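Local coordinates for mannitol dehydrogenase (Helicobacter pylori, PDB 3TWO), which probably catalyses the NADP(H)-dependent interconversion of cinnamyl alcohols and their aldehydes, as a zinc-dependent member of the medium-chain alcohol dehydrogenase family, at residues Ser44-His47 with Ser48-Glu52; Ile323-Ala326 with Tyr327-Thr331. All coordinates share one frame; numbering follows the deposited sequence.

Contact 1: residues Ser44-His47 with Ser48-Glu52; sequences SDIH and SAYSE. With NDP (NADPH dihydro-nicotinamide-adenine-dinucleotide phosphate), chain F.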
ATOM      1  N   SER B  44      -8.745   9.234  18.942  1.00 23.31           N
ATOM      2  CA  SER B  44      -7.504   8.668  19.524  1.00 23.31           C
ATOM      3  C   SER B  44      -7.528   8.733  21.035  1.00 23.34           C
ATOM      4  O   SER B  44      -6.948   7.840  21.724  1.00 24.23           O
ATOM      5  CB  SER B  44      -6.253   9.449  19.034  1.00 22.23           C
ATOM      6  OG  SER B  44      -6.184   9.363  17.620  1.00 25.18           O
ATOM      7  N   ASP B  45      -8.167   9.781  21.581  1.00 23.96           N
ATOM      8  CA  ASP B  45      -8.269   9.898  23.038  1.00 24.88           C
ATOM      9  C   ASP B  45      -8.998   8.653  23.633  1.00 25.50           C
ATOM     10  O   ASP B  45      -8.635   8.107  24.698  1.00 24.45           O
ATOM     11  CB  ASP B  45      -9.018  11.175  23.430  1.00 24.27           C
ATOM     12  CG  ASP B  45      -8.277  12.465  23.006  1.00 24.89           C
ATOM     13  OD1 ASP B  45      -7.095  12.466  22.596  1.00 23.75           O
ATOM     14  OD2 ASP B  45      -8.897  13.529  23.100  1.00 26.69           O
ATOM     15  N   ILE B  46     -10.050   8.251  22.930  1.00 24.75           N
ATOM     16  CA  ILE B  46     -10.923   7.190  23.381  1.00 25.56           C
ATOM     17  C   ILE B  46     -10.223   5.833  23.196  1.00 25.79           C
ATOM     18  O   ILE B  46     -10.268   4.994  24.125  1.00 25.95           O
ATOM     19  CB  ILE B  46     -12.216   7.151  22.537  1.00 25.59           C
ATOM     20  CG1 ILE B  46     -12.952   8.487  22.614  1.00 27.72           C
ATOM     21  CG2 ILE B  46     -13.115   5.987  23.013  1.00 27.98           C
ATOM     22  CD1 ILE B  46     -14.141   8.589  21.620  1.00 27.62           C
ATOM     23  N   HIS B  47      -9.624   5.615  22.008  1.00 23.10           N
ATOM     24  CA  HIS B  47      -8.854   4.402  21.736  1.00 24.68           C
ATOM     25  C   HIS B  47      -7.777   4.234  22.847  1.00 26.17           C
ATOM     26  O   HIS B  47      -7.576   3.097  23.371  1.00 26.53           O
ATOM     27  CB  HIS B  47      -8.140   4.471  20.378  1.00 23.87           C
ATOM     28  CG  HIS B  47      -9.046   4.476  19.162  1.00 25.60           C
ATOM     29  ND1 HIS B  47     -10.012   3.512  18.933  1.00 26.79           N
ATOM     30  CD2 HIS B  47      -9.076   5.293  18.065  1.00 22.39           C
ATOM     31  CE1 HIS B  47     -10.627   3.747  17.774  1.00 22.83           C
ATOM     32  NE2 HIS B  47     -10.040   4.791  17.207  1.00 24.47           N
ATOM     33  N   SER B  48      -7.131   5.345  23.252  1.00 24.94           N
ATOM     34  CA  SER B  48      -6.056   5.216  24.253  1.00 26.72           C
ATOM     35  C   SER B  48      -6.656   4.982  25.615  1.00 27.57           C
ATOM     36  O   SER B  48      -6.251   4.017  26.322  1.00 27.58           O
ATOM     37  CB  SER B  48      -5.114   6.425  24.313  1.00 26.78           C
ATOM     38  OG  SER B  48      -4.752   6.845  23.008  1.00 27.56           O
ATOM     39  N   ALA B  49      -7.646   5.805  25.963  1.00 26.28           N
ATOM     40  CA  ALA B  49      -8.322   5.711  27.286  1.00 26.29           C
ATOM     41  C   ALA B  49      -8.821   4.307  27.566  1.00 27.99           C
ATOM     42  O   ALA B  49      -8.774   3.825  28.731  1.00 28.05           O
ATOM     43  CB  ALA B  49      -9.482   6.697  27.386  1.00 26.52           C
ATOM     44  N   TYR B  50      -9.286   3.630  26.501  1.00 27.43           N
ATOM     45  CA  TYR B  50      -9.868   2.342  26.683  1.00 28.20           C
ATOM     46  C   TYR B  50      -8.920   1.220  26.372  1.00 28.81           C
ATOM     47  O   TYR B  50      -9.345   0.106  26.318  1.00 27.94           O
ATOM     48  CB  TYR B  50     -11.108   2.241  25.805  1.00 28.77           C
ATOM     49  CG  TYR B  50     -12.223   3.136  26.287  1.00 28.94           C
ATOM     50  CD1 TYR B  50     -13.362   3.356  25.500  1.00 30.50           C
ATOM     51  CD2 TYR B  50     -12.139   3.765  27.555  1.00 31.23           C
ATOM     52  CE1 TYR B  50     -14.404   4.204  25.955  1.00 34.04           C
ATOM     53  CE2 TYR B  50     -13.195   4.603  28.037  1.00 33.06           C
ATOM     54  CZ  TYR B  50     -14.294   4.814  27.234  1.00 34.66           C
ATOM     55  OH  TYR B  50     -15.288   5.616  27.714  1.00 38.17           O
ATOM     56  N   SER B  51      -7.644   1.513  26.107  1.00 28.30           N
ATOM     57  CA  SER B  51      -6.710   0.423  25.781  1.00 30.35           C
ATOM     58  C   SER B  51      -7.119  -0.390  24.537  1.00 29.98           C
ATOM     59  O   SER B  51      -7.041  -1.609  24.541  1.00 30.54           O
ATOM     60  CB  SER B  51      -6.533  -0.519  27.009  1.00 30.76           C
ATOM     61  OG  SER B  51      -5.924   0.252  28.065  1.00 32.66           O
ATOM     62  N   GLU B  52      -7.527   0.283  23.471  1.00 29.61           N
ATOM     63  CA  GLU B  52      -8.040  -0.428  22.282  1.00 29.61           C
ATOM     64  C   GLU B  52      -6.914  -0.787  21.351  1.00 28.91           C
ATOM     65  O   GLU B  52      -7.076  -1.625  20.454  1.00 28.88           O
ATOM     66  CB  GLU B  52      -9.135   0.417  21.570  1.00 28.83           C
ATOM     67  CG  GLU B  52     -10.455   0.341  22.379  1.00 32.43           C
ATOM     68  CD  GLU B  52     -11.610   1.245  21.862  1.00 34.66           C
ATOM     69  OE1 GLU B  52     -11.440   2.076  20.934  1.00 33.71           O
ATOM     70  OE2 GLU B  52     -12.712   1.122  22.427  1.00 36.66           O
TER
HETATM   71  PA  NDP F 602     -14.630  10.508  15.252  1.00 22.95           P
HETATM   72  O1A NDP F 602     -15.540   9.457  15.735  1.00 23.98           O
HETATM   73  O2A NDP F 602     -15.019  12.003  14.948  1.00 22.23           O
HETATM   74  O5B NDP F 602     -15.102  10.224  13.717  1.00 18.73           O
HETATM   75  C5B NDP F 602     -15.205   8.814  13.142  1.00 22.07           C
HETATM   76  C4B NDP F 602     -16.254   8.840  12.037  1.00 24.96           C
HETATM   77  O4B NDP F 602     -16.321   7.626  11.178  1.00 25.16           O
HETATM   78  C3B NDP F 602     -17.647   9.033  12.680  1.00 23.70           C
HETATM   79  O3B NDP F 602     -18.344  10.089  11.917  1.00 23.91           O
HETATM   80  C2B NDP F 602     -18.314   7.649  12.458  1.00 22.89           C
HETATM   81  O2B NDP F 602     -19.725   7.897  12.316  1.00 25.27           O
HETATM   82  C1B NDP F 602     -17.755   7.236  11.076  1.00 23.88           C
HETATM   83  N9A NDP F 602     -17.626   5.770  10.905  1.00 24.84           N
HETATM   84  C8A NDP F 602     -17.370   4.886  11.897  1.00 22.01           C
HETATM   85  N7A NDP F 602     -17.273   3.694  11.331  1.00 25.59           N
HETATM   86  C5A NDP F 602     -17.459   3.816  10.019  1.00 21.63           C
HETATM   87  C6A NDP F 602     -17.465   2.918   8.968  1.00 24.86           C
HETATM   88  N6A NDP F 602     -17.264   1.565   9.127  1.00 25.24           N
HETATM   89  N1A NDP F 602     -17.706   3.419   7.762  1.00 23.55           N
HETATM   90  C2A NDP F 602     -17.894   4.700   7.528  1.00 24.21           C
HETATM   91  N3A NDP F 602     -17.879   5.577   8.503  1.00 24.17           N
HETATM   92  C4A NDP F 602     -17.677   5.140   9.758  1.00 22.90           C
HETATM   93  O3  NDP F 602     -13.155  10.086  14.884  1.00 23.21           O
HETATM   94  PN  NDP F 602     -11.988  11.023  14.578  1.00 23.94           P
HETATM   95  O1N NDP F 602     -12.179  11.755  13.305  1.00 25.77           O
HETATM   96  O2N NDP F 602     -11.474  11.867  15.774  1.00 24.60           O
HETATM   97  O5D NDP F 602     -10.835   9.969  14.384  1.00 21.35           O
HETATM   98  C5D NDP F 602     -11.089   8.825  13.434  1.00 17.90           C
HETATM   99  C4D NDP F 602      -9.927   7.750  13.543  1.00 18.11           C
HETATM  100  O4D NDP F 602      -8.763   8.507  13.161  1.00 19.25           O
HETATM  101  C3D NDP F 602      -9.656   7.179  14.963  1.00 19.29           C
HETATM  102  O3D NDP F 602      -9.338   5.766  14.833  1.00 20.85           O
HETATM  103  C2D NDP F 602      -8.458   8.046  15.415  1.00 20.46           C
HETATM  104  O2D NDP F 602      -7.671   7.349  16.317  1.00 20.71           O
HETATM  105  C1D NDP F 602      -7.689   8.169  14.079  1.00 21.96           C
HETATM  106  N1N NDP F 602      -6.636   9.240  14.064  1.00 23.42           N
HETATM  107  C2N NDP F 602      -5.405   8.948  13.436  1.00 26.26           C
HETATM  108  C3N NDP F 602      -4.396   9.897  13.388  1.00 25.22           C
HETATM  109  C7N NDP F 602      -3.113   9.574  12.624  1.00 26.91           C
HETATM  110  O7N NDP F 602      -3.102   8.695  11.747  1.00 25.37           O
HETATM  111  N7N NDP F 602      -2.137  10.460  12.784  1.00 21.73           N
HETATM  112  C4N NDP F 602      -4.593  11.151  14.011  1.00 27.05           C
HETATM  113  C5N NDP F 602      -5.843  11.477  14.614  1.00 22.11           C
HETATM  114  C6N NDP F 602      -6.852  10.538  14.657  1.00 20.61           C
HETATM  115  P2B NDP F 602     -20.827   7.002  12.973  1.00 24.32           P
HETATM  116  O1X NDP F 602     -21.817   8.079  13.714  1.00 23.87           O
HETATM  117  O2X NDP F 602     -21.425   6.123  11.964  1.00 23.96           O
HETATM  118  O3X NDP F 602     -20.136   6.180  14.146  1.00 26.69           O
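Glu-52 N reaches back to His-47 O (2.8 Å), and with the Ser-51 N to Ser-48 O bond it ends helix 43-49 in a Schellman motif. Ser-51, with positive phi, is the C-prime residue. The same turn returns the Glu-52 side chain to the His-47 ring. His-47 ND1 donates to Glu-52 OE1 at 2.8 Å, and the carboxylate plane is turned 58° from the ring. At the other ring nitrogen, His-47 NE2 is hydrogen-bonded at the ring edge to NDP O3D at 2.7 Å. The imidazole is thus fixed at both nitrogens, and Glu-52 is a second-shell residue that probably helps to orient the ring toward the ribose. Ser-44 holds the neighbouring hydroxyl, with OG 2.8 Å from NDP O2D. The Ser-44 carbonyl takes two bonds, from Ser-48 N and from Ser-48 OG (2.7 Å), which arrive from opposite faces of its plane. Ser-48 OG sits beside its own backbone N (chi1 -45°), which turns it back to that carbonyl. Ile-46 CG2 lies against the Tyr-50 ring, 3.6 Å from CD1. The His-47 ring also meets those of His-43 and Trp-53. Asp-45 OD2 is hydrogen-bonded to the backbone N of Cys-42, itself a zinc ligand. Helix 43-49 follows strand 31-40, and its Asp-45, Ile-46 and Ala-49 side chains pack on helix 323-331.

Contact 2: residues Ile323-Ala326 with Tyr327-Thr331; sequences IDTA and YHNLT. With NDP (NADPH dihydro-nicotinamide-adenine-dinucleotide phosphate), chain F.
Ile-323 and Tyr-327 meet one turn apart on helix 323-331, in a local contact along a single helix that links strand 315-318 to strand 338-342. Four backbone bonds run from residue i+4 to residue i. Tyr-327 N to Ile-323 O (2.9 Å) is the first, and the last of the four is Leu-330 N to Ala-326 O (2.8 Å). The main side-chain contact is a CH-pi interaction. Ile-323 CG2 lies over one face of the Tyr-327 ring, 4.1 Å from the centroid and 28° off the normal. The methyl is nearest CE1, at 3.7 Å. The two side chains run side by side and point the same way. In Ile-323 the CG2 branch stands opposite the backbone N, and this turns it along the helix to the tyrosine. At the outer end of that ring, Tyr-327 OH is hydrogen-bonded to Tyr-132 OH, and Phe-17 meets the ring edge-to-face. On another side of the helix, Thr-325 CG2 runs alongside the Asn-329 amide, 4.0 Å from ND2. The same ND2 is hydrogen-bonded to Tyr-339 OH of strand 338-342. Leu-330 lies against the Ala-326 carbonyl oxygen, with CG 3.4 Å from Ala-326 O. Its CD2 methyl faces the cofactor pyrophosphate, 3.6 Å from NDP O1A. Ala-326 and Leu-330 also pack on Tyr-339. The arrangement is that of the helix in a beta-alpha-beta unit, with parallel strands 315-318 and 338-342 and one residue, Leu-330, in the NADPH pocket.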
ATOM      1  N   ILE B 323     -17.183  14.824  29.498  1.00 27.93           N
ATOM      2  CA  ILE B 323     -16.284  13.979  28.684  1.00 26.88           C
ATOM      3  C   ILE B 323     -16.850  12.561  28.448  1.00 27.52           C
ATOM      4  O   ILE B 323     -16.814  12.045  27.295  1.00 27.81           O
ATOM      5  CB  ILE B 323     -14.823  13.874  29.303  1.00 27.05           C
ATOM      6  CG1 ILE B 323     -14.084  15.214  29.210  1.00 26.88           C
ATOM      7  CG2 ILE B 323     -13.989  12.873  28.568  1.00 26.13           C
ATOM      8  CD1 ILE B 323     -12.945  15.395  30.206  1.00 27.88           C
ATOM      9  N   ASP B 324     -17.351  11.936  29.514  1.00 26.02           N
ATOM     10  CA  ASP B 324     -17.927  10.635  29.414  1.00 27.60           C
ATOM     11  C   ASP B 324     -19.104  10.581  28.467  1.00 27.23           C
ATOM     12  O   ASP B 324     -19.195   9.660  27.694  1.00 26.26           O
ATOM     13  CB  ASP B 324     -18.308  10.106  30.786  1.00 28.93           C
ATOM     14  CG  ASP B 324     -17.070   9.633  31.555  1.00 31.60           C
ATOM     15  OD1 ASP B 324     -16.769  10.142  32.613  1.00 37.38           O
ATOM     16  OD2 ASP B 324     -16.381   8.770  31.050  1.00 35.06           O
ATOM     17  N   THR B 325     -19.980  11.578  28.520  1.00 26.14           N
ATOM     18  CA  THR B 325     -21.031  11.710  27.534  1.00 27.33           C
ATOM     19  C   THR B 325     -20.526  11.870  26.114  1.00 25.48           C
ATOM     20  O   THR B 325     -20.981  11.179  25.227  1.00 27.26           O
ATOM     21  CB  THR B 325     -21.971  12.857  27.944  1.00 28.04           C
ATOM     22  OG1 THR B 325     -22.566  12.446  29.185  1.00 29.52           O
ATOM     23  CG2 THR B 325     -23.072  13.080  26.840  1.00 27.46           C
ATOM     24  N   ALA B 326     -19.545  12.736  25.890  1.00 25.05           N
ATOM     25  CA  ALA B 326     -18.925  12.876  24.549  1.00 24.50           C
ATOM     26  C   ALA B 326     -18.410  11.506  24.015  1.00 25.83           C
ATOM     27  O   ALA B 326     -18.700  11.145  22.867  1.00 26.73           O
ATOM     28  CB  ALA B 326     -17.792  13.900  24.562  1.00 21.68           C
ATOM     29  N   TYR B 327     -17.658  10.764  24.848  1.00 24.70           N
ATOM     30  CA  TYR B 327     -17.076   9.466  24.451  1.00 24.97           C
ATOM     31  C   TYR B 327     -18.213   8.458  24.138  1.00 25.23           C
ATOM     32  O   TYR B 327     -18.155   7.729  23.170  1.00 26.17           O
ATOM     33  CB  TYR B 327     -16.228   8.894  25.599  1.00 24.15           C
ATOM     34  CG  TYR B 327     -14.795   9.399  25.733  1.00 25.69           C
ATOM     35  CD1 TYR B 327     -14.429  10.694  25.331  1.00 24.16           C
ATOM     36  CD2 TYR B 327     -13.787   8.537  26.234  1.00 26.92           C
ATOM     37  CE1 TYR B 327     -13.105  11.132  25.440  1.00 26.38           C
ATOM     38  CE2 TYR B 327     -12.458   8.968  26.355  1.00 28.14           C
ATOM     39  CZ  TYR B 327     -12.146  10.271  25.986  1.00 26.57           C
ATOM     40  OH  TYR B 327     -10.869  10.688  26.091  1.00 26.75           O
ATOM     41  N   HIS B 328     -19.240   8.421  24.961  1.00 25.70           N
ATOM     42  CA  HIS B 328     -20.396   7.593  24.630  1.00 27.30           C
ATOM     43  C   HIS B 328     -20.916   7.937  23.212  1.00 26.97           C
ATOM     44  O   HIS B 328     -21.071   7.062  22.354  1.00 27.27           O
ATOM     45  CB  HIS B 328     -21.552   7.806  25.624  1.00 27.65           C
ATOM     46  CG  HIS B 328     -22.812   7.121  25.197  1.00 28.37           C
ATOM     47  ND1 HIS B 328     -23.002   5.766  25.375  1.00 31.45           N
ATOM     48  CD2 HIS B 328     -23.902   7.568  24.524  1.00 28.33           C
ATOM     49  CE1 HIS B 328     -24.169   5.409  24.859  1.00 31.99           C
ATOM     50  NE2 HIS B 328     -24.742   6.484  24.347  1.00 30.87           N
ATOM     51  N   ASN B 329     -21.161   9.225  22.979  1.00 27.33           N
ATOM     52  CA  ASN B 329     -21.754   9.679  21.721  1.00 26.43           C
ATOM     53  C   ASN B 329     -20.881   9.307  20.564  1.00 25.65           C
ATOM     54  O   ASN B 329     -21.372   8.821  19.549  1.00 25.09           O
ATOM     55  CB  ASN B 329     -21.952  11.168  21.779  1.00 26.69           C
ATOM     56  CG  ASN B 329     -23.179  11.536  22.574  1.00 27.22           C
ATOM     57  OD1 ASN B 329     -23.969  10.669  22.904  1.00 22.74           O
ATOM     58  ND2 ASN B 329     -23.378  12.827  22.828  1.00 24.93           N
ATOM     59  N   LEU B 330     -19.568   9.453  20.762  1.00 25.26           N
ATOM     60  CA  LEU B 330     -18.585   9.154  19.729  1.00 24.34           C
ATOM     61  C   LEU B 330     -18.469   7.667  19.425  1.00 25.00           C
ATOM     62  O   LEU B 330     -17.985   7.275  18.364  1.00 24.90           O
ATOM     63  CB  LEU B 330     -17.210   9.750  20.116  1.00 24.45           C
ATOM     64  CG  LEU B 330     -17.056  11.274  19.861  1.00 23.44           C
ATOM     65  CD1 LEU B 330     -15.896  11.859  20.707  1.00 21.28           C
ATOM     66  CD2 LEU B 330     -16.915  11.643  18.276  1.00 18.91           C
ATOM     67  N   THR B 331     -18.877   6.824  20.367  1.00 26.35           N
ATOM     68  CA  THR B 331     -18.769   5.361  20.154  1.00 26.79           C
ATOM     69  C   THR B 331     -20.143   4.735  19.912  1.00 27.96           C
ATOM     70  O   THR B 331     -20.238   3.526  19.788  1.00 27.78           O
ATOM     71  CB  THR B 331     -18.085   4.671  21.353  1.00 25.38           C
ATOM     72  OG1 THR B 331     -18.680   5.128  22.584  1.00 28.94           O
ATOM     73  CG2 THR B 331     -16.657   5.013  21.360  1.00 26.24           C
TER
HETATM   74  PA  NDP F 602     -14.630  10.508  15.252  1.00 22.95           P
HETATM   75  O1A NDP F 602     -15.540   9.457  15.735  1.00 23.98           O
HETATM   76  O2A NDP F 602     -15.019  12.003  14.948  1.00 22.23           O
HETATM   77  O5B NDP F 602     -15.102  10.224  13.717  1.00 18.73           O
HETATM   78  C5B NDP F 602     -15.205   8.814  13.142  1.00 22.07           C
HETATM   79  C4B NDP F 602     -16.254   8.840  12.037  1.00 24.96           C
HETATM   80  O4B NDP F 602     -16.321   7.626  11.178  1.00 25.16           O
HETATM   81  C3B NDP F 602     -17.647   9.033  12.680  1.00 23.70           C
HETATM   82  O3B NDP F 602     -18.344  10.089  11.917  1.00 23.91           O
HETATM   83  C2B NDP F 602     -18.314   7.649  12.458  1.00 22.89           C
HETATM   84  O2B NDP F 602     -19.725   7.897  12.316  1.00 25.27           O
HETATM   85  C1B NDP F 602     -17.755   7.236  11.076  1.00 23.88           C
HETATM   86  N9A NDP F 602     -17.626   5.770  10.905  1.00 24.84           N
HETATM   87  C8A NDP F 602     -17.370   4.886  11.897  1.00 22.01           C
HETATM   88  N7A NDP F 602     -17.273   3.694  11.331  1.00 25.59           N
HETATM   89  C5A NDP F 602     -17.459   3.816  10.019  1.00 21.63           C
HETATM   90  C6A NDP F 602     -17.465   2.918   8.968  1.00 24.86           C
HETATM   91  N6A NDP F 602     -17.264   1.565   9.127  1.00 25.24           N
HETATM   92  N1A NDP F 602     -17.706   3.419   7.762  1.00 23.55           N
HETATM   93  C2A NDP F 602     -17.894   4.700   7.528  1.00 24.21           C
HETATM   94  N3A NDP F 602     -17.879   5.577   8.503  1.00 24.17           N
HETATM   95  C4A NDP F 602     -17.677   5.140   9.758  1.00 22.90           C
HETATM   96  O3  NDP F 602     -13.155  10.086  14.884  1.00 23.21           O
HETATM   97  PN  NDP F 602     -11.988  11.023  14.578  1.00 23.94           P
HETATM   98  O1N NDP F 602     -12.179  11.755  13.305  1.00 25.77           O
HETATM   99  O2N NDP F 602     -11.474  11.867  15.774  1.00 24.60           O
HETATM  100  O5D NDP F 602     -10.835   9.969  14.384  1.00 21.35           O
HETATM  101  C5D NDP F 602     -11.089   8.825  13.434  1.00 17.90           C
HETATM  102  C4D NDP F 602      -9.927   7.750  13.543  1.00 18.11           C
HETATM  103  O4D NDP F 602      -8.763   8.507  13.161  1.00 19.25           O
HETATM  104  C3D NDP F 602      -9.656   7.179  14.963  1.00 19.29           C
HETATM  105  O3D NDP F 602      -9.338   5.766  14.833  1.00 20.85           O
HETATM  106  C2D NDP F 602      -8.458   8.046  15.415  1.00 20.46           C
HETATM  107  O2D NDP F 602      -7.671   7.349  16.317  1.00 20.71           O
HETATM  108  C1D NDP F 602      -7.689   8.169  14.079  1.00 21.96           C
HETATM  109  N1N NDP F 602      -6.636   9.240  14.064  1.00 23.42           N
HETATM  110  C2N NDP F 602      -5.405   8.948  13.436  1.00 26.26           C
HETATM  111  C3N NDP F 602      -4.396   9.897  13.388  1.00 25.22           C
HETATM  112  C7N NDP F 602      -3.113   9.574  12.624  1.00 26.91           C
HETATM  113  O7N NDP F 602      -3.102   8.695  11.747  1.00 25.37           O
HETATM  114  N7N NDP F 602      -2.137  10.460  12.784  1.00 21.73           N
HETATM  115  C4N NDP F 602      -4.593  11.151  14.011  1.00 27.05           C
HETATM  116  C5N NDP F 602      -5.843  11.477  14.614  1.00 22.11           C
HETATM  117  C6N NDP F 602      -6.852  10.538  14.657  1.00 20.61           C
HETATM  118  P2B NDP F 602     -20.827   7.002  12.973  1.00 24.32           P
HETATM  119  O1X NDP F 602     -21.817   8.079  13.714  1.00 23.87           O
HETATM  120  O2X NDP F 602     -21.425   6.123  11.964  1.00 23.96           O
HETATM  121  O3X NDP F 602     -20.136   6.180  14.146  1.00 26.69           O

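Contacts 1 and 2 are far apart in sequence, but their centres lie 12 Å apart and helices 43-49 and 323-331 touch. Tyr-327 of contact 2 packs against helix 43-49 and Tyr-50. Tyr-327 OH is 3.3 Å from Asp-45 CB. Tyr-327 CD2 is 3.7 Å from Ile-46 CG1. Tyr-50 OH comes to 3.6 Å from Tyr-327 CD2. Ile-46 CD1 also meets Leu-330 CB at 3.6 Å. Both contacts reach the same NADPH. Contact 1 binds the nicotinamide ribose through polar groups, while contact 2 offers an apolar methyl to the pyrophosphate. The Ser-44 side chain lies about 3 Å from a bound zinc ion.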